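Local coordinates for protein 5-carboxymethyl-2-hydroxymuconate semialdehyde dehydrogenase (Thermus thermophilus, PDB 2D4E) that probably catalyses the NAD-dependent oxidation of 5-carboxymethyl-2-hydroxymuconate semialdehyde to the corresponding carboxylic acid, at residues L437-F442 and L454-G459; K275-V280 and S308-V313; F295-F300 and P413-I418. All coordinates share one frame; numbering follows the deposited sequence.

Interaction 1: L437-F442 and L454-G459; sequences LAAYVF and LELEAG
The methyl of Ala458 lies over one face of the flat peptide group joining Leu437 to Ala438, with Ala458 CB 3.6 Å from Leu437 O. From the same side of that plane, Gly459 N approaches the carbonyl at 2.9 Å from Leu437 O, but the bond is weak because its N-H...O angle is only 127°. These groups belong to a beta-alpha-beta unit of the aldehyde dehydrogenase fold, in which strand 438-442 leads through helix 446-455 to strand 460-463, and residues 456-459 form the turn between that helix and the last strand. Tyr440 sets out from the strand away from this turn; its ring plane lies about 15° from that of Tyr462, and its hydroxyl bonds to Thr306 O and Asn467.

On the side facing the turn, Ala439 and Val441 present their side chains to Leu456. Leu456 CG stands anti to its own carbonyl carbon (chi1 -71°), and from there its CD1 branch reaches both partners, 3.9 Å from Ala439 CB and 3.4 Å from Val441 CG2. The second distance is below normal van der Waals separation, so the two methyls are tightly packed. Leu427 and Ala430 of helix 423-431 also pack on Leu456, completing a buried apolar cluster. Leu437 turns its side chain away from the turn and touches the bound NAD, so the residue just before the strand lines the cofactor pocket. The turn also reaches the subunit interface, where Leu456 O accepts from Lys499 NZ of the second subunit. Between the backbones a water donates to both segments, its oxygen 2.9 Å from Ala438 O and 3.1 Å from Glu457 O.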
# COMPACT_ATOMS: atom_id res chain seq x y z
N LEU C 437 -5.86 0.38 25.73
CA LEU C 437 -5.39 1.54 24.99
C LEU C 437 -3.88 1.44 24.74
O LEU C 437 -3.45 1.19 23.61
CB LEU C 437 -5.73 2.82 25.75
CG LEU C 437 -5.43 4.15 25.04
CD1 LEU C 437 -6.08 4.17 23.66
CD2 LEU C 437 -5.94 5.30 25.90
N ALA C 438 -3.08 1.62 25.78
CA ALA C 438 -1.63 1.53 25.63
C ALA C 438 -1.00 0.54 26.60
O ALA C 438 -1.66 -0.01 27.49
CB ALA C 438 -1.00 2.90 25.82
N ALA C 439 0.30 0.30 26.42
CA ALA C 439 1.06 -0.60 27.28
C ALA C 439 2.51 -0.17 27.14
O ALA C 439 2.92 0.29 26.08
CB ALA C 439 0.88 -2.05 26.84
N TYR C 440 3.28 -0.30 28.22
CA TYR C 440 4.69 0.08 28.22
C TYR C 440 5.54 -1.08 28.75
O TYR C 440 5.27 -1.62 29.83
CB TYR C 440 4.90 1.32 29.09
CG TYR C 440 3.99 2.47 28.71
CD1 TYR C 440 2.65 2.49 29.12
CD2 TYR C 440 4.44 3.51 27.90
CE1 TYR C 440 1.80 3.51 28.74
CE2 TYR C 440 3.59 4.54 27.50
CZ TYR C 440 2.27 4.54 27.93
OH TYR C 440 1.42 5.55 27.54
N VAL C 441 6.56 -1.46 27.99
CA VAL C 441 7.40 -2.57 28.38
C VAL C 441 8.86 -2.16 28.54
O VAL C 441 9.46 -1.60 27.63
CB VAL C 441 7.33 -3.71 27.36
CG1 VAL C 441 8.09 -4.92 27.86
CG2 VAL C 441 5.87 -4.05 27.06
N PHE C 442 9.41 -2.45 29.71
CA PHE C 442 10.79 -2.12 30.00
C PHE C 442 11.59 -3.39 30.26
O PHE C 442 11.46 -4.03 31.30
CB PHE C 442 10.86 -1.16 31.19
CG PHE C 442 10.14 0.13 30.96
CD1 PHE C 442 8.77 0.24 31.22
CD2 PHE C 442 10.81 1.24 30.45
CE1 PHE C 442 8.09 1.43 30.96
CE2 PHE C 442 10.13 2.44 30.18
CZ PHE C 442 8.77 2.53 30.44
N LEU C 454 3.70 -8.16 20.80
CA LEU C 454 2.69 -8.86 20.01
C LEU C 454 1.53 -9.42 20.84
O LEU C 454 0.40 -9.47 20.38
CB LEU C 454 3.33 -10.01 19.23
CG LEU C 454 2.38 -10.78 18.30
CD1 LEU C 454 1.98 -9.88 17.14
CD2 LEU C 454 3.05 -12.04 17.79
N GLU C 455 1.82 -9.83 22.07
CA GLU C 455 0.80 -10.41 22.95
C GLU C 455 -0.03 -9.42 23.78
O GLU C 455 -1.13 -9.76 24.21
CB GLU C 455 1.45 -11.42 23.90
CG GLU C 455 2.03 -12.65 23.22
CD GLU C 455 0.97 -13.53 22.60
OE1 GLU C 455 0.04 -13.94 23.32
OE2 GLU C 455 1.06 -13.82 21.39
N LEU C 456 0.49 -8.22 24.02
CA LEU C 456 -0.24 -7.23 24.81
C LEU C 456 -1.45 -6.67 24.05
O LEU C 456 -1.31 -6.15 22.94
CB LEU C 456 0.70 -6.09 25.22
CG LEU C 456 1.76 -6.45 26.28
CD1 LEU C 456 2.84 -5.39 26.31
CD2 LEU C 456 1.10 -6.59 27.64
N GLU C 457 -2.63 -6.79 24.65
CA GLU C 457 -3.85 -6.31 24.02
C GLU C 457 -3.98 -4.81 24.23
O GLU C 457 -4.53 -4.33 25.23
CB GLU C 457 -5.05 -7.08 24.59
CG GLU C 457 -4.80 -8.59 24.59
CD GLU C 457 -5.88 -9.40 25.28
OE1 GLU C 457 -6.39 -8.95 26.33
OE2 GLU C 457 -6.19 -10.50 24.79
N ALA C 458 -3.46 -4.07 23.27
CA ALA C 458 -3.47 -2.63 23.31
C ALA C 458 -3.30 -2.10 21.90
O ALA C 458 -2.73 -2.78 21.04
CB ALA C 458 -2.34 -2.13 24.20
N GLY C 459 -3.79 -0.90 21.65
CA GLY C 459 -3.62 -0.32 20.33
C GLY C 459 -2.20 0.16 20.15
O GLY C 459 -1.69 0.19 19.03
O HOH W 1 -3.52 -2.29 27.40

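Interaction 2: K275-V280 and S308-V313; sequences KSPALV and SSRLLV
Lys275 and Arg310 cross at about a right angle, the aliphatic part of the lysine running past the root of the guanidinium with Lys275 CG 3.6 Å from Arg310 NE. They lie near the N-terminal ends of two parallel neighbours, strands 277-280 and 310-313, whose directions differ by 18°; helix 286-298 connects them in a beta-alpha-beta unit of the mixed sheet. The arginine is turned side-on to the lysine backbone, so that NE and NH2 both grip one atom, Lys275 O, and that oxygen lies only 4° out of the guanidinium plane. Arg310 NH2 makes the shorter bond, 3.0 Å to Lys275 O. Pro277 runs alongside Arg310 in the same direction, its CB over one guanidinium face but displaced toward the rim. Asn401, Lys429 O and Ala430 O take up further N-H groups, fixing the rotation of the buried cation.

The lysine chain bends at chi2 (75°), which carries its CD and CE past Ser309, with Lys275 CD 3.3 Å from Ser309 OG. Its ammonium end is held mainly outside the pair, by Glu408 O and Ile405 O, while a water joins Lys275 NZ to Ser309 O.

Further along, side chains alternate between the sheet faces. Leu279 and Leu312 lie side by side on the face that Pro277 and Arg310 share, packed tightly at 3.5 Å between Leu279 CD2 and Leu312 CD1. On the face toward helix 286-298, Val280 and Leu311 instead cross obliquely, and Ala278 CB meets Ser308 CB. The strand ladder itself is regular: Ala278 N donates to Arg310 O, Val280 N to Leu312 O, and Leu312 N to Ala278 O at 2.7 Å.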
# COMPACT_ATOMS: atom_id res chain seq x y z
N LYS C 275 -6.52 1.87 31.13
CA LYS C 275 -5.92 1.47 32.39
C LYS C 275 -4.64 0.80 31.94
O LYS C 275 -4.35 -0.35 32.28
CB LYS C 275 -6.80 0.46 33.14
CG LYS C 275 -6.37 0.22 34.59
CD LYS C 275 -6.78 1.40 35.48
CE LYS C 275 -6.16 1.32 36.86
NZ LYS C 275 -6.50 2.51 37.70
N SER C 276 -3.88 1.54 31.14
CA SER C 276 -2.64 1.07 30.54
C SER C 276 -1.59 0.64 31.55
O SER C 276 -1.31 1.34 32.52
CB SER C 276 -2.08 2.15 29.62
OG SER C 276 -3.08 2.57 28.69
N PRO C 277 -0.97 -0.53 31.33
CA PRO C 277 0.06 -1.01 32.25
C PRO C 277 1.49 -0.73 31.81
O PRO C 277 1.78 -0.56 30.63
CB PRO C 277 -0.22 -2.50 32.29
CG PRO C 277 -0.51 -2.79 30.83
CD PRO C 277 -1.40 -1.60 30.41
N ALA C 278 2.38 -0.65 32.80
CA ALA C 278 3.81 -0.47 32.55
C ALA C 278 4.44 -1.70 33.18
O ALA C 278 4.26 -1.94 34.37
CB ALA C 278 4.32 0.80 33.22
N LEU C 279 5.14 -2.51 32.38
CA LEU C 279 5.79 -3.71 32.91
C LEU C 279 7.30 -3.48 32.99
O LEU C 279 7.95 -3.22 31.97
CB LEU C 279 5.54 -4.94 32.03
CG LEU C 279 4.29 -5.14 31.18
CD1 LEU C 279 4.23 -6.62 30.79
CD2 LEU C 279 3.03 -4.74 31.91
N VAL C 280 7.85 -3.58 34.19
CA VAL C 280 9.27 -3.37 34.37
C VAL C 280 9.95 -4.67 34.77
O VAL C 280 9.64 -5.24 35.82
CB VAL C 280 9.55 -2.31 35.44
CG1 VAL C 280 11.06 -2.09 35.57
CG2 VAL C 280 8.85 -1.00 35.07
N SER C 308 0.03 5.36 32.57
CA SER C 308 0.32 4.00 33.03
C SER C 308 -0.08 3.92 34.50
O SER C 308 0.76 4.00 35.40
CB SER C 308 1.82 3.69 32.86
OG SER C 308 2.63 4.75 33.35
N SER C 309 -1.39 3.79 34.73
CA SER C 309 -1.95 3.73 36.07
C SER C 309 -1.69 2.41 36.81
O SER C 309 -1.93 2.31 38.01
CB SER C 309 -3.45 4.01 36.00
OG SER C 309 -4.05 3.26 34.96
N ARG C 310 -1.21 1.41 36.08
CA ARG C 310 -0.87 0.14 36.70
C ARG C 310 0.61 -0.11 36.43
O ARG C 310 1.06 -0.06 35.29
CB ARG C 310 -1.70 -1.01 36.11
CG ARG C 310 -3.11 -1.12 36.65
CD ARG C 310 -3.77 -2.38 36.08
NE ARG C 310 -3.82 -2.35 34.62
CZ ARG C 310 -3.74 -3.43 33.85
NH1 ARG C 310 -3.60 -4.64 34.39
NH2 ARG C 310 -3.81 -3.31 32.53
N LEU C 311 1.36 -0.34 37.50
CA LEU C 311 2.79 -0.59 37.39
C LEU C 311 3.08 -2.04 37.79
O LEU C 311 2.98 -2.40 38.96
CB LEU C 311 3.56 0.36 38.32
CG LEU C 311 5.06 0.08 38.45
CD1 LEU C 311 5.71 0.16 37.08
CD2 LEU C 311 5.69 1.09 39.41
N LEU C 312 3.43 -2.86 36.81
CA LEU C 312 3.74 -4.27 37.06
C LEU C 312 5.25 -4.41 37.14
O LEU C 312 5.96 -4.15 36.17
CB LEU C 312 3.18 -5.14 35.94
CG LEU C 312 1.66 -5.33 36.00
CD1 LEU C 312 1.10 -5.74 34.63
CD2 LEU C 312 1.35 -6.38 37.05
N VAL C 313 5.75 -4.82 38.31
CA VAL C 313 7.18 -4.96 38.51
C VAL C 313 7.56 -6.38 38.91
O VAL C 313 6.94 -6.98 39.78
CB VAL C 313 7.66 -3.98 39.60
CG1 VAL C 313 9.18 -4.04 39.73
CG2 VAL C 313 7.20 -2.57 39.27
O HOH W 2 -4.24 3.34 39.31

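Interaction 3: F295-F300 and P413-I418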
# COMPACT_ATOMS: atom_id res chain seq x y z
N PHE C 295 6.91 9.66 35.15
CA PHE C 295 6.35 10.66 34.25
C PHE C 295 5.03 10.23 33.63
O PHE C 295 4.08 11.00 33.57
CB PHE C 295 7.34 11.00 33.14
CG PHE C 295 6.72 11.72 31.96
CD1 PHE C 295 6.11 11.01 30.93
CD2 PHE C 295 6.73 13.11 31.89
CE1 PHE C 295 5.51 11.67 29.86
CE2 PHE C 295 6.14 13.78 30.83
CZ PHE C 295 5.53 13.06 29.81
N GLN C 296 4.98 8.98 33.16
CA GLN C 296 3.79 8.47 32.48
C GLN C 296 2.51 8.40 33.31
O GLN C 296 1.41 8.31 32.76
CB GLN C 296 4.10 7.09 31.87
CG GLN C 296 3.23 6.75 30.67
CD GLN C 296 3.27 7.84 29.59
OE1 GLN C 296 4.33 8.14 29.05
NE2 GLN C 296 2.13 8.43 29.30
N ILE C 297 2.62 8.44 34.64
CA ILE C 297 1.42 8.41 35.45
C ILE C 297 1.14 9.77 36.10
O ILE C 297 -0.01 10.19 36.18
CB ILE C 297 1.48 7.32 36.57
CG1 ILE C 297 0.21 7.38 37.43
CG2 ILE C 297 2.67 7.54 37.49
CD1 ILE C 297 -1.10 7.30 36.63
N PHE C 298 2.19 10.46 36.53
CA PHE C 298 1.99 11.75 37.20
C PHE C 298 1.97 13.01 36.34
O PHE C 298 1.45 14.03 36.78
CB PHE C 298 3.01 11.89 38.34
CG PHE C 298 2.89 10.81 39.39
CD1 PHE C 298 3.98 10.04 39.76
CD2 PHE C 298 1.65 10.54 39.98
CE1 PHE C 298 3.85 9.00 40.69
CE2 PHE C 298 1.50 9.52 40.91
CZ PHE C 298 2.61 8.74 41.27
N SER C 299 2.51 12.95 35.13
CA SER C 299 2.47 14.13 34.26
C SER C 299 1.01 14.42 33.90
O SER C 299 0.15 13.55 34.03
CB SER C 299 3.28 13.89 32.99
OG SER C 299 2.66 12.92 32.18
N PHE C 300 0.75 15.64 33.44
CA PHE C 300 -0.60 16.05 33.05
C PHE C 300 -1.59 15.84 34.20
O PHE C 300 -2.77 15.51 33.99
CB PHE C 300 -1.04 15.29 31.80
CG PHE C 300 -1.85 16.12 30.83
CD1 PHE C 300 -3.24 16.07 30.82
CD2 PHE C 300 -1.21 16.99 29.94
CE1 PHE C 300 -3.98 16.86 29.94
CE2 PHE C 300 -1.95 17.79 29.06
CZ PHE C 300 -3.34 17.73 29.06
N PRO C 413 -3.83 11.51 39.52
CA PRO C 413 -2.45 11.09 39.80
C PRO C 413 -2.40 9.98 40.85
O PRO C 413 -1.86 10.17 41.95
CB PRO C 413 -1.80 12.39 40.26
CG PRO C 413 -2.92 13.08 40.97
CD PRO C 413 -4.11 12.84 40.08
N VAL C 414 -2.95 8.83 40.49
CA VAL C 414 -3.00 7.67 41.38
C VAL C 414 -2.43 6.44 40.69
O VAL C 414 -2.91 6.04 39.63
CB VAL C 414 -4.44 7.34 41.83
CG1 VAL C 414 -4.43 6.13 42.77
CG2 VAL C 414 -5.07 8.55 42.53
N LEU C 415 -1.43 5.83 41.30
CA LEU C 415 -0.78 4.66 40.74
C LEU C 415 -0.93 3.44 41.63
O LEU C 415 -0.95 3.55 42.86
CB LEU C 415 0.72 4.93 40.54
CG LEU C 415 1.57 3.78 39.99
CD1 LEU C 415 1.24 3.55 38.52
CD2 LEU C 415 3.05 4.11 40.15
N VAL C 416 -1.05 2.27 41.01
CA VAL C 416 -1.15 1.02 41.75
C VAL C 416 -0.06 0.09 41.23
O VAL C 416 -0.02 -0.23 40.05
CB VAL C 416 -2.55 0.35 41.60
CG1 VAL C 416 -2.84 0.02 40.14
CG2 VAL C 416 -2.60 -0.91 42.44
N ALA C 417 0.85 -0.29 42.12
CA ALA C 417 1.97 -1.18 41.80
C ALA C 417 1.58 -2.63 42.09
O ALA C 417 1.08 -2.94 43.18
CB ALA C 417 3.19 -0.78 42.61
N ILE C 418 1.84 -3.51 41.14
CA ILE C 418 1.48 -4.92 41.26
C ILE C 418 2.66 -5.80 40.85
O ILE C 418 3.26 -5.59 39.79
CB ILE C 418 0.29 -5.25 40.34
CG1 ILE C 418 -0.84 -4.25 40.60
CG2 ILE C 418 -0.19 -6.67 40.57
CD1 ILE C 418 -1.87 -4.18 39.50
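Phe298 directs the edge of its ring at Pro413, bringing CE2 to 3.6 Å from Pro413 O, which lies near the ring plane. The contact is helix-on-sheet packing in the aldehyde dehydrogenase fold: the C-terminal end of helix 286-298 rests on the beginning of strand 414-420. Phe298 CG is anti to its own carbonyl carbon (chi1 -61°), which sends the side chain across that of Pro413 at about a right angle, Phe298 CD2 3.9 Å from Pro413 CB. Over the centre of one ring face lies Ile297 CG2, held in the branch position between that residue's backbone N and carbonyl carbon. The longer branch of Ile297 extends anti to the backbone N (chi1 178°), and from this rotamer it reaches Leu415, CG1 lying 4.0 Å from Leu415 CB, while CD1 continues to 3.7 Å from Val414 O.

Val396, Ala329 and, from the second subunit, Phe513 also pack on Phe298, so the ring links helix, sheet and subunit interface. With an alanine here, Pro413 and Ile297 CG2 would probably lose their shared aromatic partner, opening a gap between the helix end and the strand. Ser299 is the first residue to leave helical backbone angles; its N and OG approach Phe295 O from opposite faces of its carbonyl plane, OG at 2.8 Å from that oxygen.

Overall arrangement
All three contacts involve one mixed sheet. Across it, strands 414-420, 310-314, 277-280, 438-442 and 460-463 follow in that order, all parallel, so interaction 3 grades into interaction 2 (centres about 9 Å apart) and that into interaction 1 (about 10 Å), with about 17 Å between the centres of 1 and 3. Along the chain, interactions 2 and 3 alternate, because helix 286-298 connects the strands of interaction 2; interaction 1 follows both. The junctions are backbone ladders: Leu311 N and Val416 O are 2.9 Å apart, Tyr440 O and Leu279 N 2.7 Å. The sheet runs from strand 438-442, preceded by NAD-touching Leu437, to strand 414-420, and both outer contacts reach the second subunit.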